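Local coordinates for glutaredoxin 1 (Francisella tularensis subsp. tularensis, PDB 3MSZ), which probably reduces protein disulfides through a CxxC redox centre of the thioredoxin-fold kind and binds glutathione, at residues Val6-Asn12 against Phe31-Asp37; Lys54-Ile59 against His71-Glu77. One frame throughout, in Å; residues are numbered along the deposited sequence.

Contact 1 (Val6-Asn12 against Phe31-Asp37). With CAC (cacodylate ion), chain C.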
ATOM      1  N   VAL A   6       8.100   3.205  -4.022  1.00 37.79           N
ATOM      2  CA  VAL A   6       6.917   2.938  -3.215  1.00 34.61           C
ATOM      3  C   VAL A   6       5.659   3.110  -4.037  1.00 27.85           C
ATOM      4  O   VAL A   6       5.451   4.135  -4.674  1.00 27.41           O
ATOM      5  CB  VAL A   6       6.811   3.896  -2.024  1.00 34.27           C
ATOM      6  CG1 VAL A   6       5.548   3.547  -1.167  1.00 27.68           C
ATOM      7  CG2 VAL A   6       8.100   3.862  -1.189  1.00 34.08           C
ATOM      8  N   LYS A   7       4.807   2.099  -4.007  1.00 25.19           N
ATOM      9  CA  LYS A   7       3.495   2.195  -4.616  1.00 25.63           C
ATOM     10  C   LYS A   7       2.424   1.937  -3.558  1.00 25.92           C
ATOM     11  O   LYS A   7       2.494   0.961  -2.798  1.00 28.10           O
ATOM     12  CB  LYS A   7       3.387   1.157  -5.741  1.00 35.01           C
ATOM     13  CG  LYS A   7       2.055   1.161  -6.462  1.00 42.71           C
ATOM     14  CD  LYS A   7       1.900   2.414  -7.304  1.00 56.06           C
ATOM     15  CE  LYS A   7       0.645   2.372  -8.155  1.00 59.10           C
ATOM     16  NZ  LYS A   7       0.744   1.353  -9.241  1.00 59.31           N
ATOM     17  N   ILE A   8       1.437   2.828  -3.499  0.69 24.43           N
ATOM     18  CA  ILE A   8       0.319   2.683  -2.578  0.69 21.80           C
ATOM     19  C   ILE A   8      -1.021   2.739  -3.300  0.69 23.81           C
ATOM     20  O   ILE A   8      -1.304   3.683  -4.051  0.69 24.06           O
ATOM     21  CB  ILE A   8       0.268   3.800  -1.507  0.69 18.58           C
ATOM     22  CG1 ILE A   8       1.683   4.131  -1.000  0.69 24.83           C
ATOM     23  CG2 ILE A   8      -0.621   3.352  -0.347  0.69 16.25           C
ATOM     24  CD1 ILE A   8       1.716   5.179   0.138  0.69 23.65           C
ATOM     25  N   TYR A   9      -1.851   1.736  -3.034  1.00 22.36           N
ATOM     26  CA  TYR A   9      -3.189   1.689  -3.561  1.00 21.08           C
ATOM     27  C   TYR A   9      -4.154   2.116  -2.473  1.00 22.41           C
ATOM     28  O   TYR A   9      -4.117   1.576  -1.362  1.00 21.06           O
ATOM     29  CB  TYR A   9      -3.490   0.262  -4.031  1.00 21.71           C
ATOM     30  CG  TYR A   9      -2.661  -0.143  -5.236  1.00 28.41           C
ATOM     31  CD1 TYR A   9      -3.105   0.138  -6.523  1.00 32.00           C
ATOM     32  CD2 TYR A   9      -1.456  -0.832  -5.087  1.00 33.45           C
ATOM     33  CE1 TYR A   9      -2.362  -0.239  -7.639  1.00 33.19           C
ATOM     34  CE2 TYR A   9      -0.688  -1.214  -6.211  1.00 31.84           C
ATOM     35  CZ  TYR A   9      -1.170  -0.918  -7.480  1.00 35.29           C
ATOM     36  OH  TYR A   9      -0.454  -1.268  -8.610  1.00 38.16           O
ATOM     37  N   THR A  10      -5.033   3.063  -2.810  1.00 17.09           N
ATOM     38  CA  THR A  10      -5.870   3.701  -1.828  1.00 13.53           C
ATOM     39  C   THR A  10      -7.273   3.980  -2.362  1.00 21.64           C
ATOM     40  O   THR A  10      -7.584   3.704  -3.520  1.00 23.29           O
ATOM     41  CB  THR A  10      -5.271   5.076  -1.403  1.00 21.96           C
ATOM     42  OG1 THR A  10      -5.295   5.946  -2.531  1.00 27.13           O
ATOM     43  CG2 THR A  10      -3.817   4.924  -0.959  1.00 21.58           C
ATOM     44  N   ARG A  11      -8.118   4.501  -1.479  1.00 24.76           N
ATOM     45  CA  ARG A  11      -9.382   5.103  -1.872  1.00 25.61           C
ATOM     46  C   ARG A  11      -9.544   6.382  -1.020  1.00 29.77           C
ATOM     47  O   ARG A  11      -8.877   6.544   0.039  1.00 25.62           O
ATOM     48  CB  ARG A  11     -10.538   4.118  -1.650  1.00 21.32           C
ATOM     49  CG  ARG A  11     -10.943   3.970  -0.165  1.00 23.02           C
ATOM     50  CD  ARG A  11     -12.091   2.958  -0.019  1.00 23.65           C
ATOM     51  NE  ARG A  11     -12.453   2.726   1.388  1.00 25.80           N
ATOM     52  CZ  ARG A  11     -13.153   3.574   2.150  1.00 26.90           C
ATOM     53  NH1 ARG A  11     -13.445   3.253   3.400  1.00 30.12           N
ATOM     54  NH2 ARG A  11     -13.583   4.738   1.663  1.00 27.76           N
ATOM     55  N   ASN A  12     -10.380   7.307  -1.485  1.00 30.17           N
ATOM     56  CA  ASN A  12     -10.745   8.483  -0.666  1.00 27.48           C
ATOM     57  C   ASN A  12     -11.702   8.076   0.465  1.00 24.01           C
ATOM     58  O   ASN A  12     -12.503   7.150   0.303  1.00 23.20           O
ATOM     59  CB  ASN A  12     -11.393   9.567  -1.542  1.00 34.24           C
ATOM     60  CG  ASN A  12     -10.445  10.098  -2.609  1.00 35.73           C
ATOM     61  OD1 ASN A  12      -9.399  10.661  -2.287  1.00 38.27           O
ATOM     62  ND2 ASN A  12     -10.803   9.911  -3.880  1.00 30.87           N
ATOM     63  N   PHE A  31       6.213   8.593  -3.130  1.00 33.34           N
ATOM     64  CA  PHE A  31       5.454   7.389  -3.449  1.00 32.81           C
ATOM     65  C   PHE A  31       4.515   7.721  -4.591  1.00 32.52           C
ATOM     66  O   PHE A  31       4.183   8.895  -4.808  1.00 30.85           O
ATOM     67  CB  PHE A  31       4.645   6.901  -2.235  1.00 29.92           C
ATOM     68  CG  PHE A  31       3.687   7.940  -1.673  1.00 30.60           C
ATOM     69  CD1 PHE A  31       4.073   8.774  -0.619  1.00 31.69           C
ATOM     70  CD2 PHE A  31       2.415   8.102  -2.216  1.00 25.80           C
ATOM     71  CE1 PHE A  31       3.190   9.736  -0.108  1.00 31.41           C
ATOM     72  CE2 PHE A  31       1.521   9.075  -1.712  1.00 23.88           C
ATOM     73  CZ  PHE A  31       1.905   9.882  -0.659  1.00 31.22           C
ATOM     74  N   ASP A  32       4.115   6.684  -5.318  1.00 25.49           N
ATOM     75  CA  ASP A  32       3.086   6.783  -6.337  1.00 37.29           C
ATOM     76  C   ASP A  32       1.787   6.189  -5.797  1.00 34.75           C
ATOM     77  O   ASP A  32       1.736   5.023  -5.349  1.00 31.53           O
ATOM     78  CB  ASP A  32       3.497   6.039  -7.614  1.00 51.21           C
ATOM     79  CG  ASP A  32       2.454   6.171  -8.723  1.00 66.61           C
ATOM     80  OD1 ASP A  32       2.223   7.312  -9.196  1.00 70.54           O
ATOM     81  OD2 ASP A  32       1.856   5.140  -9.114  1.00 72.88           O
ATOM     82  N   GLU A  33       0.738   6.999  -5.840  1.00 30.95           N
ATOM     83  CA  GLU A  33      -0.551   6.586  -5.327  1.00 26.91           C
ATOM     84  C   GLU A  33      -1.471   6.247  -6.495  1.00 26.49           C
ATOM     85  O   GLU A  33      -1.596   7.019  -7.457  1.00 28.30           O
ATOM     86  CB  GLU A  33      -1.181   7.703  -4.475  1.00 26.14           C
ATOM     87  CG  GLU A  33      -2.523   7.301  -3.825  1.00 30.36           C
ATOM     88  CD  GLU A  33      -3.191   8.464  -3.056  1.00 37.77           C
ATOM     89  OE1 GLU A  33      -2.821   9.618  -3.318  1.00 42.39           O
ATOM     90  OE2 GLU A  33      -4.098   8.238  -2.201  1.00 35.45           O
ATOM     91  N   THR A  34      -2.141   5.109  -6.390  1.00 23.43           N
ATOM     92  CA  THR A  34      -3.249   4.785  -7.285  1.00 28.01           C
ATOM     93  C   THR A  34      -4.547   4.760  -6.487  1.00 29.89           C
ATOM     94  O   THR A  34      -4.684   3.950  -5.563  1.00 24.80           O
ATOM     95  CB  THR A  34      -3.018   3.423  -7.895  1.00 30.56           C
ATOM     96  OG1 THR A  34      -1.852   3.501  -8.714  1.00 37.89           O
ATOM     97  CG2 THR A  34      -4.205   2.974  -8.741  1.00 34.50           C
ATOM     98  N   ILE A  35      -5.476   5.658  -6.823  1.00 30.24           N
ATOM     99  CA  ILE A  35      -6.756   5.777  -6.116  1.00 28.13           C
ATOM    100  C   ILE A  35      -7.848   4.990  -6.855  1.00 29.99           C
ATOM    101  O   ILE A  35      -8.093   5.210  -8.028  1.00 36.09           O
ATOM    102  CB  ILE A  35      -7.236   7.225  -6.008  1.00 28.18           C
ATOM    103  CG1 ILE A  35      -6.243   8.077  -5.218  1.00 29.46           C
ATOM    104  CG2 ILE A  35      -8.586   7.287  -5.283  1.00 30.18           C
ATOM    105  CD1 ILE A  35      -6.599   9.562  -5.202  1.00 33.11           C
ATOM    106  N   ILE A  36      -8.481   4.058  -6.158  0.55 26.45           N
ATOM    107  CA  ILE A  36      -9.581   3.284  -6.728  0.55 28.60           C
ATOM    108  C   ILE A  36     -10.803   3.393  -5.822  0.55 28.03           C
ATOM    109  O   ILE A  36     -10.989   2.594  -4.901  0.55 25.81           O
ATOM    110  CB  ILE A  36      -9.187   1.811  -6.901  0.55 28.77           C
ATOM    111  CG1 ILE A  36      -8.353   1.341  -5.703  0.55 26.13           C
ATOM    112  CG2 ILE A  36      -8.403   1.636  -8.191  0.55 29.63           C
ATOM    113  CD1 ILE A  36      -7.693  -0.035  -5.885  0.55 33.85           C
ATOM    114  N   ASP A  37     -11.631   4.397  -6.071  1.00 29.11           N
ATOM    115  CA  ASP A  37     -12.742   4.698  -5.149  1.00 33.39           C
ATOM    116  C   ASP A  37     -13.904   3.705  -5.255  1.00 32.17           C
ATOM    117  O   ASP A  37     -14.472   3.266  -4.245  1.00 36.45           O
ATOM    118  CB  ASP A  37     -13.251   6.134  -5.313  1.00 37.74           C
ATOM    119  CG  ASP A  37     -12.444   7.157  -4.481  1.00 41.01           C
ATOM    120  OD1 ASP A  37     -11.558   6.756  -3.681  1.00 39.62           O
ATOM    121  OD2 ASP A  37     -12.706   8.371  -4.630  1.00 41.91           O
TER
HETATM  122 AS   CAC C  91     -12.192  -0.700   2.800  1.00161.33          AS
HETATM  123  O1  CAC C  91     -12.126   0.786   3.698  1.00 83.18           O
HETATM  124  O2  CAC C  91     -10.572  -1.291   2.778  1.00 35.09           O
HETATM  125  C1  CAC C  91     -13.365  -1.999   3.694  1.00 85.65           C
HETATM  126  C2  CAC C  91     -12.785  -0.389   0.963  1.00 72.72           C
HETATM  127  O   HOH W   1      -1.298   1.488 -11.132  1.00 48.52           O
HETATM  128  O   HOH W   2     -13.581   5.853  -1.606  1.00 34.33           O
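Strands 6-10 and 32-35, with helix 15-26 between them in the chain, form the parallel beta-alpha-beta unit that opens the thioredoxin fold of this glutaredoxin. Val6 O takes Asp32 N, Ile8 N gives to Asp32 O and Ile8 O receives Thr34 N, and Thr10 N and O pair likewise with Thr34 O and Ile36 N, five backbone bonds of 2.8 to 2.9 Å. The side of the sheet that carries Ile8 and Thr10 faces helix 15-26. In one of its two modelled conformers Ile8 CD1 sits over one face of the Phe31 ring, 4.1 Å from its centroid and displaced toward the rim, a CH-pi contact. Thr10 OG1, held between its backbone N and carbonyl carbon (chi1 65°), donates to Glu33 OE2 at 2.6 Å and meets the carboxylate from the anti side. Glu33 OE2 also forms a salt bridge with Lys21, which probably favours the ionised carboxylate, and Thr10 touches Cys17. On the other side of the sheet Lys7 runs alongside Asp32, joined by a long salt bridge, and its NZ donates to Tyr9 OH and to a water that also bonds Thr34 OG1, although its end is modelled too close to Thr34 and less certainly placed. Beyond the strands the Arg11 guanidinium holds O1 of a cacodylate ion, probably from the crystallisation liquor, at its edge through NE and NH1. Asn12 is gripped twice by the Asp37 carboxylate, on the syn side of each oxygen: its backbone N reaches OD1 and its ND2 reaches OD2, both at 2.6 Å, with amide and carboxylate planes 74° apart.

Contact 2 (Lys54-Ile59 against His71-Glu77). With GSH (glutathione), chain D.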
ATOM      1  N   LYS A  54       2.037 -11.593  -6.742  1.00 25.84           N
ATOM      2  CA  LYS A  54       2.813 -10.480  -6.154  1.00 30.69           C
ATOM      3  C   LYS A  54       2.454 -10.141  -4.699  1.00 29.99           C
ATOM      4  O   LYS A  54       3.136  -9.347  -4.058  1.00 31.49           O
ATOM      5  CB  LYS A  54       2.693  -9.193  -6.998  1.00 40.25           C
ATOM      6  CG  LYS A  54       3.007  -9.342  -8.487  1.00 46.07           C
ATOM      7  CD  LYS A  54       4.436  -9.813  -8.737  1.00 53.94           C
ATOM      8  CE  LYS A  54       4.726  -9.962 -10.242  1.00 62.75           C
ATOM      9  NZ  LYS A  54       6.090  -9.473 -10.612  1.00 65.25           N
ATOM     10  N   VAL A  55       1.375 -10.706  -4.177  1.00 25.58           N
ATOM     11  CA  VAL A  55       0.976 -10.365  -2.810  1.00 21.69           C
ATOM     12  C   VAL A  55       1.351 -11.506  -1.885  1.00 26.22           C
ATOM     13  O   VAL A  55       1.578 -12.650  -2.331  1.00 26.46           O
ATOM     14  CB  VAL A  55      -0.537  -9.995  -2.683  1.00 22.83           C
ATOM     15  CG1 VAL A  55      -0.853  -8.721  -3.486  1.00 23.36           C
ATOM     16  CG2 VAL A  55      -1.458 -11.182  -3.082  1.00 22.60           C
ATOM     17  N   ILE A  56       1.462 -11.207  -0.599  1.00 24.09           N
ATOM     18  CA  ILE A  56       1.949 -12.220   0.342  1.00 28.86           C
ATOM     19  C   ILE A  56       0.814 -12.770   1.181  1.00 23.97           C
ATOM     20  O   ILE A  56       1.000 -13.689   1.989  1.00 24.87           O
ATOM     21  CB  ILE A  56       3.081 -11.658   1.230  1.00 33.67           C
ATOM     22  CG1 ILE A  56       2.590 -10.433   2.027  1.00 29.16           C
ATOM     23  CG2 ILE A  56       4.247 -11.261   0.345  1.00 38.01           C
ATOM     24  CD1 ILE A  56       3.651  -9.802   2.940  1.00 30.06           C
ATOM     25  N   PHE A  57      -0.358 -12.168   0.994  1.00 19.62           N
ATOM     26  CA  PHE A  57      -1.581 -12.658   1.572  1.00 21.96           C
ATOM     27  C   PHE A  57      -2.741 -12.161   0.678  1.00 24.97           C
ATOM     28  O   PHE A  57      -2.564 -11.262  -0.134  1.00 23.52           O
ATOM     29  CB  PHE A  57      -1.722 -12.227   3.049  1.00 23.47           C
ATOM     30  CG  PHE A  57      -1.733 -10.725   3.262  1.00 26.39           C
ATOM     31  CD1 PHE A  57      -0.591 -10.059   3.742  1.00 26.49           C
ATOM     32  CD2 PHE A  57      -2.888  -9.977   3.004  1.00 26.34           C
ATOM     33  CE1 PHE A  57      -0.597  -8.656   3.950  1.00 29.42           C
ATOM     34  CE2 PHE A  57      -2.917  -8.584   3.231  1.00 27.82           C
ATOM     35  CZ  PHE A  57      -1.772  -7.915   3.695  1.00 30.76           C
ATOM     36  N   PRO A  58      -3.919 -12.770   0.801  1.00 24.12           N
ATOM     37  CA  PRO A  58      -5.003 -12.369  -0.113  1.00 23.72           C
ATOM     38  C   PRO A  58      -5.574 -11.053   0.338  1.00 23.53           C
ATOM     39  O   PRO A  58      -5.971 -10.960   1.503  1.00 25.90           O
ATOM     40  CB  PRO A  58      -6.029 -13.508   0.042  1.00 23.79           C
ATOM     41  CG  PRO A  58      -5.805 -14.019   1.421  1.00 26.12           C
ATOM     42  CD  PRO A  58      -4.315 -13.858   1.712  1.00 25.76           C
ATOM     43  N   ILE A  59      -5.574 -10.038  -0.526  1.00 18.63           N
ATOM     44  CA  ILE A  59      -5.955  -8.698  -0.082  1.00 21.31           C
ATOM     45  C   ILE A  59      -7.444  -8.450  -0.281  1.00 25.90           C
ATOM     46  O   ILE A  59      -8.055  -8.999  -1.202  1.00 25.65           O
ATOM     47  CB  ILE A  59      -5.149  -7.583  -0.809  0.83 20.30           C
ATOM     48  CG1 ILE A  59      -5.431  -7.599  -2.332  0.92 15.82           C
ATOM     49  CG2 ILE A  59      -3.637  -7.740  -0.546  1.00 19.96           C
ATOM     50  CD1 ILE A  59      -4.928  -6.297  -3.089  0.74 15.34           C
ATOM     51  N   HIS A  71       5.319  -6.767  -1.863  1.00 30.45           N
ATOM     52  CA  HIS A  71       4.083  -6.479  -1.137  1.00 26.99           C
ATOM     53  C   HIS A  71       4.374  -6.391   0.368  1.00 28.37           C
ATOM     54  O   HIS A  71       4.851  -7.344   0.961  1.00 32.72           O
ATOM     55  CB  HIS A  71       3.092  -7.607  -1.426  1.00 22.73           C
ATOM     56  CG  HIS A  71       1.779  -7.483  -0.715  1.00 22.61           C
ATOM     57  ND1 HIS A  71       1.151  -6.272  -0.496  1.00 30.68           N
ATOM     58  CD2 HIS A  71       0.958  -8.428  -0.193  1.00 21.80           C
ATOM     59  CE1 HIS A  71       0.020  -6.473   0.155  1.00 27.46           C
ATOM     60  NE2 HIS A  71      -0.133  -7.779   0.332  1.00 29.08           N
ATOM     61  N   ILE A  72       4.077  -5.260   0.998  1.00 27.26           N
ATOM     62  CA  ILE A  72       4.291  -5.131   2.439  1.00 26.13           C
ATOM     63  C   ILE A  72       3.012  -5.477   3.203  1.00 31.89           C
ATOM     64  O   ILE A  72       3.043  -6.188   4.238  1.00 31.78           O
ATOM     65  CB  ILE A  72       4.726  -3.681   2.841  1.00 36.50           C
ATOM     66  CG1 ILE A  72       6.226  -3.496   2.692  1.00 37.09           C
ATOM     67  CG2 ILE A  72       4.363  -3.390   4.299  1.00 30.13           C
ATOM     68  CD1 ILE A  72       6.779  -3.847   1.333  1.00 43.38           C
ATOM     69  N   GLY A  73       1.896  -4.961   2.695  1.00 25.83           N
ATOM     70  CA  GLY A  73       0.620  -5.142   3.349  1.00 26.38           C
ATOM     71  C   GLY A  73      -0.084  -3.821   3.575  1.00 26.40           C
ATOM     72  O   GLY A  73       0.073  -2.874   2.786  1.00 23.55           O
ATOM     73  N   GLY A  74      -0.888  -3.769   4.636  1.00 21.17           N
ATOM     74  CA  GLY A  74      -1.599  -2.550   5.004  1.00 20.06           C
ATOM     75  C   GLY A  74      -0.815  -1.683   5.995  1.00 25.90           C
ATOM     76  O   GLY A  74       0.413  -1.794   6.152  1.00 22.40           O
ATOM     77  N   PHE A  75      -1.533  -0.843   6.722  1.00 19.52           N
ATOM     78  CA  PHE A  75      -0.860   0.069   7.627  1.00 25.61           C
ATOM     79  C   PHE A  75      -0.174  -0.615   8.838  1.00 28.21           C
ATOM     80  O   PHE A  75       0.932  -0.253   9.223  1.00 21.89           O
ATOM     81  CB  PHE A  75      -1.859   1.111   8.106  1.00 26.38           C
ATOM     82  CG  PHE A  75      -1.247   2.136   8.960  1.00 26.11           C
ATOM     83  CD1 PHE A  75      -1.588   2.237  10.302  1.00 27.14           C
ATOM     84  CD2 PHE A  75      -0.311   2.998   8.433  1.00 23.58           C
ATOM     85  CE1 PHE A  75      -1.008   3.216  11.100  1.00 29.87           C
ATOM     86  CE2 PHE A  75       0.296   3.954   9.232  1.00 27.97           C
ATOM     87  CZ  PHE A  75      -0.065   4.066  10.563  1.00 27.45           C
ATOM     88  N   THR A  76      -0.846  -1.601   9.428  1.00 27.62           N
ATOM     89  CA  THR A  76      -0.250  -2.409  10.481  1.00 28.26           C
ATOM     90  C   THR A  76       1.078  -2.973  10.050  1.00 30.98           C
ATOM     91  O   THR A  76       2.055  -2.892  10.792  1.00 32.38           O
ATOM     92  CB  THR A  76      -1.181  -3.551  10.886  1.00 34.42           C
ATOM     93  OG1 THR A  76      -2.332  -2.980  11.516  1.00 39.39           O
ATOM     94  CG2 THR A  76      -0.483  -4.541  11.855  1.00 34.19           C
ATOM     95  N   GLU A  77       1.137  -3.530   8.840  1.00 28.86           N
ATOM     96  CA  GLU A  77       2.392  -4.104   8.385  1.00 25.93           C
ATOM     97  C   GLU A  77       3.439  -3.039   8.154  1.00 30.03           C
ATOM     98  O   GLU A  77       4.625  -3.268   8.411  1.00 28.77           O
ATOM     99  CB  GLU A  77       2.233  -4.957   7.134  1.00 22.31           C
ATOM    100  CG  GLU A  77       1.517  -6.270   7.367  1.00 25.20           C
ATOM    101  CD  GLU A  77      -0.017  -6.125   7.311  1.00 38.95           C
ATOM    102  OE1 GLU A  77      -0.527  -5.002   7.049  1.00 36.25           O
ATOM    103  OE2 GLU A  77      -0.714  -7.142   7.520  1.00 42.99           O
TER
HETATM  104  N1  GSH D  92      -6.433  -7.226  11.116  1.00 58.88           N
HETATM  105  CA1 GSH D  92      -6.247  -6.076  10.247  1.00 56.34           C
HETATM  106  C1  GSH D  92      -7.128  -6.081   9.018  1.00 60.66           C
HETATM  107  O11 GSH D  92      -7.152  -7.075   8.251  1.00 61.79           O
HETATM  108  O12 GSH D  92      -7.840  -5.070   8.744  1.00 53.72           O
HETATM  109  CB1 GSH D  92      -6.576  -4.768  10.951  1.00 43.90           C
HETATM  110  CG1 GSH D  92      -6.151  -3.780   9.865  1.00 28.35           C
HETATM  111  CD1 GSH D  92      -6.149  -2.376  10.319  1.00 36.84           C
HETATM  112  OE1 GSH D  92      -5.547  -2.027  11.551  1.00 33.82           O
HETATM  113  N2  GSH D  92      -6.730  -1.586   9.425  1.00 39.34           N
HETATM  114  CA2 GSH D  92      -6.465  -1.872   8.038  1.00 37.86           C
HETATM  115  C2  GSH D  92      -5.024  -1.680   7.709  1.00 36.46           C
HETATM  116  O2  GSH D  92      -4.640  -1.227   6.413  1.00 28.35           O
HETATM  117  CB2 GSH D  92      -7.283  -0.933   7.182  1.00 50.59           C
HETATM  118  SG2 GSH D  92      -8.825  -1.711   6.648  1.00 60.55           S
HETATM  119  N3  GSH D  92      -4.163  -1.949   8.715  1.00 35.13           N
HETATM  120  CA3 GSH D  92      -3.125  -2.931   8.523  1.00 40.86           C
HETATM  121  C3  GSH D  92      -3.627  -4.254   7.937  1.00 56.09           C
HETATM  122  O31 GSH D  92      -4.833  -4.600   7.918  1.00 72.50           O
HETATM  123  O32 GSH D  92      -2.842  -5.070   7.436  1.00 47.86           O
HETATM  124  O   HOH W   3       5.773  -9.316  -2.693  1.00 35.65           O
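The His71 side chain packs against Val55, Ile56, Phe57 and Ile59 of the loop ahead of strand 64-67 and supplies most of the strand-side surface of the contact. Val55 CG1 rests over one face of the imidazole, 3.9 Å from its centroid, a CH-pi contact. Ile59 CG2 comes obliquely to the ring, 3.6 Å from His71 NE2. Phe57 offers a ring face to the same nitrogen: NE2 stands 3.7 Å above the phenyl plane, toward its rim, and the two rings meet obliquely with planes at 48°. With CG anti to the backbone N (chi1 178°), the imidazole extends from strand 70-73 into this group, and the ring of Phe66 on the neighbouring strand meets it too. Ile56 CD1 packs 3.4 Å from His71 O, and a water links Lys54 O to His71 N, giving the backbones a polar bridge beside the apolar packing.

Farther out, the Phe57 ring reaches Gly73, whose CA is 3.7 Å from Phe57 CZ. A classic beta bulge sets Ile72 and Gly73 together opposite Ile65 of strand 64-67, after which Gly74 takes the N-cap position of helix 75-80. At this helix start Phe75 N donates to glutathione O2 at 3.1 Å, nearly straight (169°), and Thr76 also lines the pocket. Glu77 lies beside the glycyl carboxylate of glutathione, modelled too close to say how the two interact. Asn50, at the end of helix 39-50, accepts Ile59 N through OD1.

Thus the loop and the strand meet mainly by apolar and ring contacts, while the hydrogen bond to glutathione given by these residues comes from the helix start, where the positive end of the helix dipole could favour an acceptor such as O2.

How the contacts relate
In sequence, contact 1 is complete before contact 2 begins; their centres are 14 Å apart, with the middle of the molecule between them, and their nearest atoms are about 7 Å apart. Both draw on one four-stranded sheet, ordered 32-35, 6-10, 64-67, 70-73. Contact 1 pairs an outer strand with its inner neighbour, whereas contact 2 lays a loop against the other outer strand, 70-73, and continues into helix 75-80. Strand 64-67 lies between strands 6-10 and 70-73, antiparallel to both, and bonds to each. Helix 15-26 serves both, touching Thr10 through Cys17 and Phe75 through Tyr16, so the CxxC region and the glutathione pocket share one framework.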